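Local coordinates for reticulocyte binding protein (Streptococcus agalactiae COH1, PDB 3FAW) that probably hydrolyses the alpha-1,6-glucosidic linkages of pullulan and related alpha-glucans at the streptococcal cell surface, at residues V146-S152 / G183-L189; K329-T333 / S666-I670; G539-L544 / I730-V736; G620-G624 / T690-T694. All coordinates share one frame; numbering follows the deposited sequence.

Contact 1 comes first along the chain and is complete before the others open; it joins two strands of the family 48 carbohydrate-binding module, and its centre is about 42 Å from that of contact 2 and about 64 Å from that of contact 3. The other three belong to the catalytic barrel and its C-terminal attachment. Contact 2 ties a loop after barrel strand 312-315 to helix 668-671, with its centre about 23 Å from that of contact 4, where the loop after strand 614-618 meets helix 685-703. Contact 4 is nested inside the chain loop closed by contact 3; contact 2 interleaves with both. Contacts 2 and 4 thus tie barrel loops to later helices, while contact 3 alone bridges to the C-terminal domain.

Contact 1 (V146-S152 / G183-L189); sequences VEASLWS and GVWQTIL
W185 and S152 close one end of this antiparallel strand pair: W185 NE1 donates to S152 O over 2.9 Å, and the oxygen lies in the indole plane while the donor stands above the carbonyl plane, off its lone pairs. L150 O is also at the ring edge, 3.7 Å from W185 CD1. With CG anti to the carbonyl carbon (chi1 -63°), W185 carries this edge alongside residues 150-152. On the face bearing S149, V184 and Q186, an extended Q186 brings NE2 to S149 OG at 3.1 Å, with the acceptor in its amide plane. V184 CG2 meets the indole edge of W151 at CD1 (3.8 Å), the two side chains crossing at about a right angle. At the far end V146 CB rests on L189 CD1 at 3.9 Å.

Backbone pairing sets this register. The axes run 164° apart, with hydrogen-bonded pairs V146-L189, A148-T187 and L150-W185, and S152 N continues the pattern to G183 O (2.9 Å, 172° at the hydrogen).

Farther out, W151 NE1 donates to Y129 O, S152 OG bonds I404 O, and strand 136-139 pairs with E147 and S149. A148, L150 and L189 turn toward residues such as M160 and Y205 of strands 157-164 and 202-209, as expected for the beta-sandwich of a family 48 carbohydrate-binding module.

Contact 2 (K329-T333 / S666-I670); sequences KSRST and SSDAI
S332 holds the start of helix 668-671 mainly through polar bonds. Its OG accepts from D668 N at 2.8 Å, nearly straight (170°), and its O accepts from A669 N at 3.2 Å, with the donor nearly on the extension of the C=O bond. In return, S332 N donates to D668 OD2 over 3.2 Å, meeting the carboxylate on its anti side and 22° out of plane. OG of S332 sits between its own N and carbonyl carbon (chi1 42°), which keeps it close to both D668 N and D668 OD2. Two amides of the first helical turn are therefore satisfied by one residue, while S667, the N-cap, accepts a weak bond from I670 N at its OG, which also bonds A334 O.

Carbon-oxygen van der Waals contacts add to this: A669 CB lies 3.4 Å from T333 O, and S667 CB 3.4 Å from S332 OG.

Charge is settled by other partners. D668 OD2 forms a salt bridge with R276, whereas R331 passes its aliphatic CG across D668; its NE donates to S280 O and its NH1 forms a salt bridge with D285.

S332 also touches N340, which with D665 helps to bind a calcium ion. The contact thus joins the loop between strand 312-315 and helix 367-381 to helix 668-671, beside strand 658-660.

Contact 3 (G539-L544 / I730-V736); sequences GGPQSL and IKEKDLV
L544, L735 and P541 bury the most surface where these two segments meet. L544 drives its CD1 against I730 CG2 at 3.4 Å, closer than usual van der Waals contact, so the packing is tight there. Its other methyl, CD2, lies 3.5 Å from V736 O, and both methyls approach D734 CB. CG is anti to the carbonyl carbon (chi1 -57°), which directs the fork into the bend between I730 and V736. The backbone of L544 is held as well: its N donates to E732 O at 3.2 Å, and a water joins that same oxygen to S543 OG.

L735 works at the other end. Its CD2 rests on the backbone, 3.4 Å from G540 C and nearly as close to P541 N, while P541 CG meets L735 CG at 4.2 Å, the two side chains being set aslant. P541 CB adds contacts with the backbone between K733 and D734.

Between these two clusters Q542 and D734 form a hydrogen-bonded antiparallel pair: Q542 N donates to D734 O at 3.1 Å, and D734 N returns a bond to Q542 O at 2.9 Å, from above the carbonyl plane. D734 also shapes its own segment, each carboxylate oxygen using its anti lone pair, OD2 for K731 N and OD1 for L735 N. R760 forms a salt bridge to OD1, which should steady the group further.

The result is a minimal two-stranded antiparallel sheet, 542-543 with 733-734, connecting the start of helix 544-551 to the C-terminal domain ahead of its strand 736-742.

Contact 4 (G620-G624 / T690-T694); sequences GQEYG and TQAYT
E622 and Y623 bring the backbone of a loop against helix 685-703, with Y623 CA 4.6 Å from Q691 CA and no hydrogen bond between the segments. The loop follows 614-618, the last strand of the (beta/alpha)8 barrel. E622 O is set over the helix, where Q691 CA meets it at 2.9 Å in a CA-H...O contact (131° at the hydrogen); T690 CG2 at 3.3 Å and Q691 CB at 3.4 Å lie around the same oxygen.

Alongside, E622 CB packs on T694 CG2 at 3.8 Å, and Y623 CB on Q691 CB at 4.0 Å. The E622 side chain bends at chi2 (-89°), folding its carboxylate back from the helix so that OE1 takes G620 N at 2.8 Å, on the syn side but 35° out of plane; OE2 is bonded by the hydroxyls of Y271 and Y304. The Y623 ring likewise turns away, with G620 O over one face, F673 edge-to-face with it, and its OH bonded to D674 N.

G620 O is gripped by both Y623 N and G624 N, which holds the turn of the loop together. Within the helix, T690 O likewise has two donors, and here T694 N and T694 OG1 reach it from opposite faces of its plane, the hydroxyl at 2.9 Å.

Contact 1 (V146-S152 / G183-L189)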
loop_
_atom_site.group_PDB
_atom_site.type_symbol
_atom_site.label_atom_id
_atom_site.label_comp_id
_atom_site.label_asym_id
_atom_site.label_seq_id
_atom_site.Cartn_x
_atom_site.Cartn_y
_atom_site.Cartn_z
ATOM N N VAL A 146 4.373 -25.622 22.688
ATOM C CA VAL A 146 3.816 -24.388 22.133
ATOM C C VAL A 146 2.896 -23.717 23.157
ATOM O O VAL A 146 1.998 -24.362 23.687
ATOM C CB VAL A 146 3.020 -24.658 20.832
ATOM C CG1 VAL A 146 2.376 -23.377 20.314
ATOM C CG2 VAL A 146 3.921 -25.257 19.773
ATOM N N GLU A 147 3.141 -22.431 23.434
ATOM C CA GLU A 147 2.214 -21.588 24.203
ATOM C C GLU A 147 1.327 -20.792 23.244
ATOM O O GLU A 147 1.823 -19.952 22.495
ATOM C CB GLU A 147 2.973 -20.605 25.095
ATOM C CG GLU A 147 3.857 -21.246 26.145
ATOM C CD GLU A 147 4.628 -20.224 26.980
ATOM O OE1 GLU A 147 4.377 -19.007 26.835
ATOM O OE2 GLU A 147 5.484 -20.645 27.787
ATOM N N ALA A 148 0.021 -21.050 23.288
ATOM C CA ALA A 148 -0.933 -20.466 22.343
ATOM C C ALA A 148 -1.945 -19.552 23.041
ATOM O O ALA A 148 -2.363 -19.818 24.165
ATOM C CB ALA A 148 -1.660 -21.569 21.591
ATOM N N SER A 149 -2.332 -18.483 22.349
ATOM C CA SER A 149 -3.311 -17.517 22.853
ATOM C C SER A 149 -4.183 -17.007 21.710
ATOM O O SER A 149 -3.666 -16.661 20.646
ATOM C CB SER A 149 -2.607 -16.338 23.528
ATOM O OG SER A 149 -2.224 -16.658 24.856
ATOM N N LEU A 150 -5.495 -16.970 21.939
ATOM C CA LEU A 150 -6.470 -16.437 20.976
ATOM C C LEU A 150 -7.506 -15.576 21.705
ATOM O O LEU A 150 -8.137 -16.037 22.660
ATOM C CB LEU A 150 -7.192 -17.574 20.245
ATOM C CG LEU A 150 -8.213 -17.132 19.185
ATOM C CD1 LEU A 150 -7.499 -16.676 17.912
ATOM C CD2 LEU A 150 -9.214 -18.235 18.879
ATOM N N TRP A 151 -7.686 -14.339 21.248
ATOM C CA TRP A 151 -8.671 -13.424 21.836
ATOM C C TRP A 151 -10.047 -13.658 21.203
ATOM O O TRP A 151 -10.195 -13.567 19.985
ATOM C CB TRP A 151 -8.221 -11.970 21.640
ATOM C CG TRP A 151 -9.120 -10.947 22.267
ATOM C CD1 TRP A 151 -9.083 -10.500 23.556
ATOM C CD2 TRP A 151 -10.179 -10.229 21.623
ATOM N NE1 TRP A 151 -10.060 -9.553 23.756
ATOM C CE2 TRP A 151 -10.749 -9.370 22.586
ATOM C CE3 TRP A 151 -10.709 -10.235 20.326
ATOM C CZ2 TRP A 151 -11.822 -8.519 22.293
ATOM C CZ3 TRP A 151 -11.772 -9.390 20.033
ATOM C CH2 TRP A 151 -12.319 -8.543 21.014
ATOM N N SER A 152 -11.045 -13.966 22.030
ATOM C CA SER A 152 -12.407 -14.241 21.540
ATOM C C SER A 152 -13.422 -14.259 22.696
ATOM O O SER A 152 -13.884 -15.320 23.107
ATOM C CB SER A 152 -12.443 -15.573 20.776
ATOM O OG SER A 152 -13.702 -15.782 20.160
ATOM N N GLY A 183 -11.140 -12.484 28.147
ATOM C CA GLY A 183 -11.636 -13.225 26.987
ATOM C C GLY A 183 -10.555 -13.832 26.108
ATOM O O GLY A 183 -10.780 -14.055 24.912
ATOM N N VAL A 184 -9.389 -14.108 26.696
ATOM C CA VAL A 184 -8.259 -14.686 25.964
ATOM C C VAL A 184 -8.157 -16.191 26.235
ATOM O O VAL A 184 -7.905 -16.614 27.362
ATOM C CB VAL A 184 -6.919 -14.003 26.337
ATOM C CG1 VAL A 184 -5.752 -14.657 25.598
ATOM C CG2 VAL A 184 -6.975 -12.515 26.034
ATOM N N TRP A 185 -8.356 -16.986 25.189
ATOM C CA TRP A 185 -8.304 -18.441 25.292
ATOM C C TRP A 185 -6.867 -18.924 25.157
ATOM O O TRP A 185 -6.158 -18.508 24.247
ATOM C CB TRP A 185 -9.177 -19.073 24.215
ATOM C CG TRP A 185 -10.612 -18.724 24.377
ATOM C CD1 TRP A 185 -11.234 -17.586 23.943
ATOM C CD2 TRP A 185 -11.612 -19.505 25.035
ATOM N NE1 TRP A 185 -12.563 -17.617 24.287
ATOM C CE2 TRP A 185 -12.822 -18.782 24.957
ATOM C CE3 TRP A 185 -11.605 -20.744 25.685
ATOM C CZ2 TRP A 185 -14.014 -19.263 25.496
ATOM C CZ3 TRP A 185 -12.790 -21.219 26.225
ATOM C CH2 TRP A 185 -13.978 -20.481 26.127
ATOM N N GLN A 186 -6.445 -19.797 26.068
ATOM C CA GLN A 186 -5.044 -20.216 26.150
ATOM C C GLN A 186 -4.857 -21.714 26.402
ATOM O O GLN A 186 -5.695 -22.367 27.029
ATOM C CB GLN A 186 -4.339 -19.441 27.265
ATOM C CG GLN A 186 -4.450 -17.934 27.139
ATOM C CD GLN A 186 -3.717 -17.207 28.239
ATOM O OE1 GLN A 186 -4.024 -17.375 29.418
ATOM N NE2 GLN A 186 -2.746 -16.388 27.860
ATOM N N THR A 187 -3.744 -22.243 25.902
ATOM C CA THR A 187 -3.277 -23.579 26.263
ATOM C C THR A 187 -1.767 -23.711 26.059
ATOM O O THR A 187 -1.119 -22.810 25.524
ATOM C CB THR A 187 -3.997 -24.688 25.465
ATOM O OG1 THR A 187 -3.674 -25.964 26.031
ATOM C CG2 THR A 187 -3.593 -24.668 23.988
ATOM N N ILE A 188 -1.226 -24.837 26.513
ATOM C CA ILE A 188 0.161 -25.211 26.253
ATOM C C ILE A 188 0.200 -26.603 25.629
ATOM O O ILE A 188 -0.232 -27.581 26.248
ATOM C CB ILE A 188 1.004 -25.214 27.541
ATOM C CG1 ILE A 188 1.097 -23.802 28.124
ATOM C CG2 ILE A 188 2.407 -25.756 27.258
ATOM C CD1 ILE A 188 1.860 -23.737 29.429
ATOM N N LEU A 189 0.711 -26.685 24.401
ATOM C CA LEU A 189 0.865 -27.967 23.715
ATOM C C LEU A 189 2.149 -28.636 24.203
ATOM O O LEU A 189 3.160 -27.970 24.410
ATOM C CB LEU A 189 0.890 -27.775 22.191
ATOM C CG LEU A 189 -0.221 -26.901 21.588
ATOM C CD1 LEU A 189 -0.129 -26.866 20.067
ATOM C CD2 LEU A 189 -1.602 -27.381 22.024
#

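Contact 2 (K329-T333 / S666-I670)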
loop_
_atom_site.group_PDB
_atom_site.type_symbol
_atom_site.label_atom_id
_atom_site.label_comp_id
_atom_site.label_asym_id
_atom_site.label_seq_id
_atom_site.Cartn_x
_atom_site.Cartn_y
_atom_site.Cartn_z
ATOM N N LYS A 329 3.333 -22.505 -10.037
ATOM C CA LYS A 329 4.299 -21.445 -10.342
ATOM C C LYS A 329 4.451 -21.211 -11.850
ATOM O O LYS A 329 5.330 -20.462 -12.278
ATOM C CB LYS A 329 5.664 -21.776 -9.727
ATOM C CG LYS A 329 5.677 -21.764 -8.209
ATOM C CD LYS A 329 7.058 -22.068 -7.666
ATOM C CE LYS A 329 7.110 -21.951 -6.149
ATOM N NZ LYS A 329 6.829 -20.566 -5.696
ATOM N N SER A 330 3.584 -21.832 -12.646
ATOM C CA SER A 330 3.701 -21.784 -14.100
ATOM C C SER A 330 3.526 -20.373 -14.654
ATOM O O SER A 330 2.727 -19.584 -14.145
ATOM C CB SER A 330 2.694 -22.737 -14.763
ATOM O OG SER A 330 1.360 -22.291 -14.583
ATOM N N ARG A 331 4.294 -20.075 -15.698
ATOM C CA ARG A 331 4.186 -18.819 -16.424
ATOM C C ARG A 331 2.923 -18.805 -17.283
ATOM O O ARG A 331 2.633 -19.770 -17.994
ATOM C CB ARG A 331 5.416 -18.620 -17.310
ATOM C CG ARG A 331 5.423 -17.318 -18.100
ATOM C CD ARG A 331 6.618 -17.233 -19.039
ATOM N NE ARG A 331 7.869 -17.013 -18.309
ATOM C CZ ARG A 331 8.879 -17.879 -18.200
ATOM N NH1 ARG A 331 8.839 -19.076 -18.778
ATOM N NH2 ARG A 331 9.955 -17.532 -17.504
ATOM N N SER A 332 2.174 -17.710 -17.198
ATOM C CA SER A 332 1.031 -17.471 -18.070
ATOM C C SER A 332 1.544 -16.683 -19.273
ATOM O O SER A 332 1.897 -15.506 -19.157
ATOM C CB SER A 332 -0.072 -16.700 -17.332
ATOM O OG SER A 332 0.463 -15.663 -16.522
ATOM N N THR A 333 1.586 -17.349 -20.424
ATOM C CA THR A 333 2.280 -16.831 -21.607
ATOM C C THR A 333 1.349 -16.126 -22.593
ATOM O O THR A 333 1.799 -15.296 -23.387
ATOM C CB THR A 333 3.011 -17.963 -22.336
ATOM O OG1 THR A 333 2.062 -18.960 -22.737
ATOM C CG2 THR A 333 4.055 -18.594 -21.425
ATOM N N SER A 666 -3.885 -9.901 -14.612
ATOM C CA SER A 666 -3.335 -10.086 -15.953
ATOM C C SER A 666 -2.200 -11.100 -15.923
ATOM O O SER A 666 -1.627 -11.380 -14.867
ATOM C CB SER A 666 -2.817 -8.761 -16.520
ATOM O OG SER A 666 -3.876 -7.868 -16.815
ATOM N N SER A 667 -1.872 -11.629 -17.099
ATOM C CA SER A 667 -0.854 -12.669 -17.228
ATOM C C SER A 667 0.558 -12.140 -17.001
ATOM O O SER A 667 0.785 -10.927 -16.951
ATOM C CB SER A 667 -0.924 -13.299 -18.616
ATOM O OG SER A 667 -0.573 -12.352 -19.610
ATOM N N ASP A 668 1.502 -13.069 -16.876
ATOM C CA ASP A 668 2.923 -12.727 -16.849
ATOM C C ASP A 668 3.365 -12.053 -18.141
ATOM O O ASP A 668 4.255 -11.204 -18.117
ATOM C CB ASP A 668 3.778 -13.969 -16.606
ATOM C CG ASP A 668 3.636 -14.504 -15.199
ATOM O OD1 ASP A 668 3.680 -13.700 -14.245
ATOM O OD2 ASP A 668 3.478 -15.730 -15.049
ATOM N N ALA A 669 2.747 -12.431 -19.261
ATOM C CA ALA A 669 3.007 -11.781 -20.555
ATOM C C ALA A 669 2.780 -10.265 -20.473
ATOM O O ALA A 669 3.562 -9.480 -21.014
ATOM C CB ALA A 669 2.123 -12.388 -21.633
ATOM N N ILE A 670 1.706 -9.869 -19.791
ATOM C CA ILE A 670 1.398 -8.460 -19.558
ATOM C C ILE A 670 2.298 -7.850 -18.484
ATOM O O ILE A 670 2.815 -6.748 -18.659
ATOM C CB ILE A 670 -0.079 -8.273 -19.119
ATOM C CG1 ILE A 670 -1.026 -8.495 -20.302
ATOM C CG2 ILE A 670 -0.296 -6.882 -18.518
ATOM C CD1 ILE A 670 -0.997 -7.374 -21.332
#

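Contact 3 (G539-L544 / I730-V736)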
loop_
_atom_site.group_PDB
_atom_site.type_symbol
_atom_site.label_atom_id
_atom_site.label_comp_id
_atom_site.label_asym_id
_atom_site.label_seq_id
_atom_site.Cartn_x
_atom_site.Cartn_y
_atom_site.Cartn_z
ATOM N N GLY A 539 1.255 17.577 -24.422
ATOM C CA GLY A 539 0.677 18.586 -25.319
ATOM C C GLY A 539 -0.492 19.412 -24.801
ATOM O O GLY A 539 -1.127 20.123 -25.575
ATOM N N GLY A 540 -0.777 19.337 -23.503
ATOM C CA GLY A 540 -1.852 20.135 -22.902
ATOM C C GLY A 540 -1.307 21.229 -21.995
ATOM O O GLY A 540 -0.779 20.924 -20.925
ATOM N N PRO A 541 -1.428 22.511 -22.406
ATOM C CA PRO A 541 -0.900 23.609 -21.587
ATOM C C PRO A 541 -1.456 23.655 -20.157
ATOM O O PRO A 541 -2.659 23.517 -19.952
ATOM C CB PRO A 541 -1.314 24.860 -22.371
ATOM C CG PRO A 541 -1.478 24.399 -23.762
ATOM C CD PRO A 541 -2.027 23.013 -23.657
ATOM N N GLN A 542 -0.570 23.838 -19.184
ATOM C CA GLN A 542 -0.952 23.902 -17.773
ATOM C C GLN A 542 -0.515 25.236 -17.183
ATOM O O GLN A 542 0.459 25.829 -17.644
ATOM C CB GLN A 542 -0.304 22.759 -16.986
ATOM C CG GLN A 542 -0.609 21.353 -17.516
ATOM C CD GLN A 542 -2.068 20.953 -17.358
ATOM O OE1 GLN A 542 -2.752 20.653 -18.340
ATOM N NE2 GLN A 542 -2.552 20.950 -16.123
ATOM N N SER A 543 -1.233 25.707 -16.166
ATOM C CA SER A 543 -0.824 26.899 -15.424
ATOM C C SER A 543 0.552 26.651 -14.803
ATOM O O SER A 543 0.735 25.690 -14.059
ATOM C CB SER A 543 -1.843 27.241 -14.334
ATOM O OG SER A 543 -1.440 28.379 -13.592
ATOM N N LEU A 544 1.516 27.508 -15.124
ATOM C CA LEU A 544 2.904 27.301 -14.699
ATOM C C LEU A 544 3.109 27.542 -13.204
ATOM O O LEU A 544 4.026 26.982 -12.609
ATOM C CB LEU A 544 3.855 28.194 -15.501
ATOM C CG LEU A 544 3.808 28.029 -17.026
ATOM C CD1 LEU A 544 4.870 28.892 -17.666
ATOM C CD2 LEU A 544 3.968 26.568 -17.442
ATOM N N ILE A 730 6.400 33.374 -22.722
ATOM C CA ILE A 730 5.750 32.519 -21.728
ATOM C C ILE A 730 4.339 33.022 -21.401
ATOM O O ILE A 730 4.153 34.194 -21.065
ATOM C CB ILE A 730 6.592 32.445 -20.429
ATOM C CG1 ILE A 730 7.899 31.686 -20.683
ATOM C CG2 ILE A 730 5.817 31.777 -19.301
ATOM C CD1 ILE A 730 7.708 30.209 -21.013
ATOM N N LYS A 731 3.353 32.134 -21.513
ATOM C CA LYS A 731 1.959 32.478 -21.223
ATOM C C LYS A 731 1.539 31.866 -19.887
ATOM O O LYS A 731 2.266 31.043 -19.326
ATOM C CB LYS A 731 1.040 32.005 -22.352
ATOM C CG LYS A 731 1.442 32.489 -23.751
ATOM C CD LYS A 731 1.498 34.010 -23.852
ATOM C CE LYS A 731 1.910 34.477 -25.247
ATOM N NZ LYS A 731 1.806 35.961 -25.396
ATOM N N GLU A 732 0.378 32.278 -19.377
ATOM C CA GLU A 732 -0.092 31.825 -18.057
ATOM C C GLU A 732 -0.262 30.303 -18.024
ATOM O O GLU A 732 0.177 29.652 -17.079
ATOM C CB GLU A 732 -1.393 32.525 -17.645
ATOM C CG GLU A 732 -1.726 32.358 -16.163
ATOM C CD GLU A 732 -2.892 33.220 -15.699
ATOM O OE1 GLU A 732 -3.692 33.675 -16.546
ATOM O OE2 GLU A 732 -3.010 33.438 -14.473
ATOM N N LYS A 733 -0.895 29.752 -19.059
ATOM C CA LYS A 733 -0.911 28.306 -19.290
ATOM C C LYS A 733 0.068 27.999 -20.414
ATOM O O LYS A 733 -0.041 28.570 -21.500
ATOM C CB LYS A 733 -2.311 27.823 -19.674
ATOM C CG LYS A 733 -3.346 27.957 -18.566
ATOM C CD LYS A 733 -4.679 27.370 -18.998
ATOM C CE LYS A 733 -5.685 27.369 -17.863
ATOM N NZ LYS A 733 -6.973 26.739 -18.272
ATOM N N ASP A 734 1.033 27.119 -20.165
ATOM C CA ASP A 734 2.062 26.844 -21.172
ATOM C C ASP A 734 2.619 25.421 -21.091
ATOM O O ASP A 734 2.192 24.624 -20.247
ATOM C CB ASP A 734 3.192 27.880 -21.060
ATOM C CG ASP A 734 3.654 28.391 -22.414
ATOM O OD1 ASP A 734 3.759 27.568 -23.348
ATOM O OD2 ASP A 734 3.917 29.612 -22.538
ATOM N N LEU A 735 3.547 25.113 -22.004
ATOM C CA LEU A 735 4.182 23.790 -22.119
ATOM C C LEU A 735 5.700 23.832 -21.915
ATOM O O LEU A 735 6.385 22.833 -22.122
ATOM C CB LEU A 735 3.891 23.189 -23.499
ATOM C CG LEU A 735 2.430 22.884 -23.833
ATOM C CD1 LEU A 735 2.286 22.575 -25.313
ATOM C CD2 LEU A 735 1.912 21.732 -22.989
ATOM N N VAL A 736 6.224 24.988 -21.521
ATOM C CA VAL A 736 7.638 25.109 -21.152
ATOM C C VAL A 736 7.733 25.701 -19.749
ATOM O O VAL A 736 6.925 26.551 -19.372
ATOM C CB VAL A 736 8.442 25.969 -22.170
ATOM C CG1 VAL A 736 7.734 27.268 -22.455
ATOM C CG2 VAL A 736 9.873 26.229 -21.663
HETATM O O HOH W 1 0.401 30.330 -14.164
#

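Contact 4 (G620-G624 / T690-T694)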
loop_
_atom_site.group_PDB
_atom_site.type_symbol
_atom_site.label_atom_id
_atom_site.label_comp_id
_atom_site.label_asym_id
_atom_site.label_seq_id
_atom_site.Cartn_x
_atom_site.Cartn_y
_atom_site.Cartn_z
ATOM N N GLY A 620 10.016 -0.068 -14.035
ATOM C CA GLY A 620 9.826 -0.015 -15.479
ATOM C C GLY A 620 9.646 1.393 -16.021
ATOM O O GLY A 620 9.750 1.615 -17.230
ATOM N N GLN A 621 9.359 2.343 -15.131
ATOM C CA GLN A 621 9.255 3.754 -15.508
ATOM C C GLN A 621 10.590 4.257 -16.058
ATOM O O GLN A 621 10.621 5.168 -16.885
ATOM C CB GLN A 621 8.813 4.594 -14.302
ATOM C CG GLN A 621 8.446 6.049 -14.607
ATOM C CD GLN A 621 8.041 6.814 -13.354
ATOM O OE1 GLN A 621 7.403 6.264 -12.455
ATOM N NE2 GLN A 621 8.419 8.089 -13.286
ATOM N N GLU A 622 11.685 3.654 -15.597
ATOM C CA GLU A 622 13.028 4.012 -16.062
ATOM C C GLU A 622 13.313 3.651 -17.527
ATOM O O GLU A 622 14.138 4.302 -18.150
ATOM C CB GLU A 622 14.117 3.417 -15.146
ATOM C CG GLU A 622 14.366 1.906 -15.272
ATOM C CD GLU A 622 13.484 1.062 -14.363
ATOM O OE1 GLU A 622 12.347 1.486 -14.038
ATOM O OE2 GLU A 622 13.931 -0.041 -13.978
ATOM N N TYR A 623 12.643 2.631 -18.071
ATOM C CA TYR A 623 12.883 2.210 -19.461
ATOM C C TYR A 623 11.692 2.394 -20.410
ATOM O O TYR A 623 11.862 2.290 -21.621
ATOM C CB TYR A 623 13.420 0.758 -19.526
ATOM C CG TYR A 623 12.394 -0.348 -19.344
ATOM C CD1 TYR A 623 11.604 -0.781 -20.407
ATOM C CD2 TYR A 623 12.234 -0.982 -18.116
ATOM C CE1 TYR A 623 10.673 -1.794 -20.246
ATOM C CE2 TYR A 623 11.302 -2.003 -17.946
ATOM C CZ TYR A 623 10.524 -2.401 -19.009
ATOM O OH TYR A 623 9.598 -3.409 -18.831
ATOM N N GLY A 624 10.503 2.667 -19.878
ATOM C CA GLY A 624 9.304 2.828 -20.713
ATOM C C GLY A 624 8.469 1.560 -20.813
ATOM O O GLY A 624 8.019 1.174 -21.896
ATOM N N THR A 690 16.773 5.699 -22.527
ATOM C CA THR A 690 15.855 6.236 -21.530
ATOM C C THR A 690 16.220 5.783 -20.111
ATOM O O THR A 690 16.138 6.573 -19.172
ATOM C CB THR A 690 14.397 5.846 -21.856
ATOM O OG1 THR A 690 13.996 6.486 -23.074
ATOM C CG2 THR A 690 13.448 6.260 -20.738
ATOM N N GLN A 691 16.638 4.527 -19.958
ATOM C CA GLN A 691 16.994 4.004 -18.636
ATOM C C GLN A 691 18.318 4.597 -18.133
ATOM O O GLN A 691 18.458 4.880 -16.936
ATOM C CB GLN A 691 16.971 2.459 -18.616
ATOM C CG GLN A 691 18.310 1.755 -18.704
ATOM C CD GLN A 691 19.050 1.703 -17.378
ATOM O OE1 GLN A 691 18.491 1.329 -16.346
ATOM N NE2 GLN A 691 20.320 2.058 -17.407
ATOM N N ALA A 692 19.271 4.796 -19.046
ATOM C CA ALA A 692 20.534 5.457 -18.716
ATOM C C ALA A 692 20.293 6.927 -18.374
ATOM O O ALA A 692 20.967 7.491 -17.516
ATOM C CB ALA A 692 21.530 5.331 -19.879
ATOM N N TYR A 693 19.322 7.536 -19.051
ATOM C CA TYR A 693 18.905 8.909 -18.752
ATOM C C TYR A 693 18.343 8.995 -17.325
ATOM O O TYR A 693 18.724 9.874 -16.548
ATOM C CB TYR A 693 17.862 9.373 -19.778
ATOM C CG TYR A 693 17.754 10.872 -19.959
ATOM C CD1 TYR A 693 18.687 11.569 -20.724
ATOM C CD2 TYR A 693 16.700 11.587 -19.400
ATOM C CE1 TYR A 693 18.585 12.944 -20.909
ATOM C CE2 TYR A 693 16.591 12.964 -19.579
ATOM C CZ TYR A 693 17.534 13.636 -20.333
ATOM O OH TYR A 693 17.422 15.001 -20.509
ATOM N N THR A 694 17.456 8.061 -16.986
ATOM C CA THR A 694 16.827 8.011 -15.664
ATOM C C THR A 694 17.841 7.717 -14.551
ATOM O O THR A 694 17.783 8.329 -13.483
ATOM C CB THR A 694 15.688 6.969 -15.631
ATOM O OG1 THR A 694 14.751 7.260 -16.674
ATOM C CG2 THR A 694 14.961 6.984 -14.288
#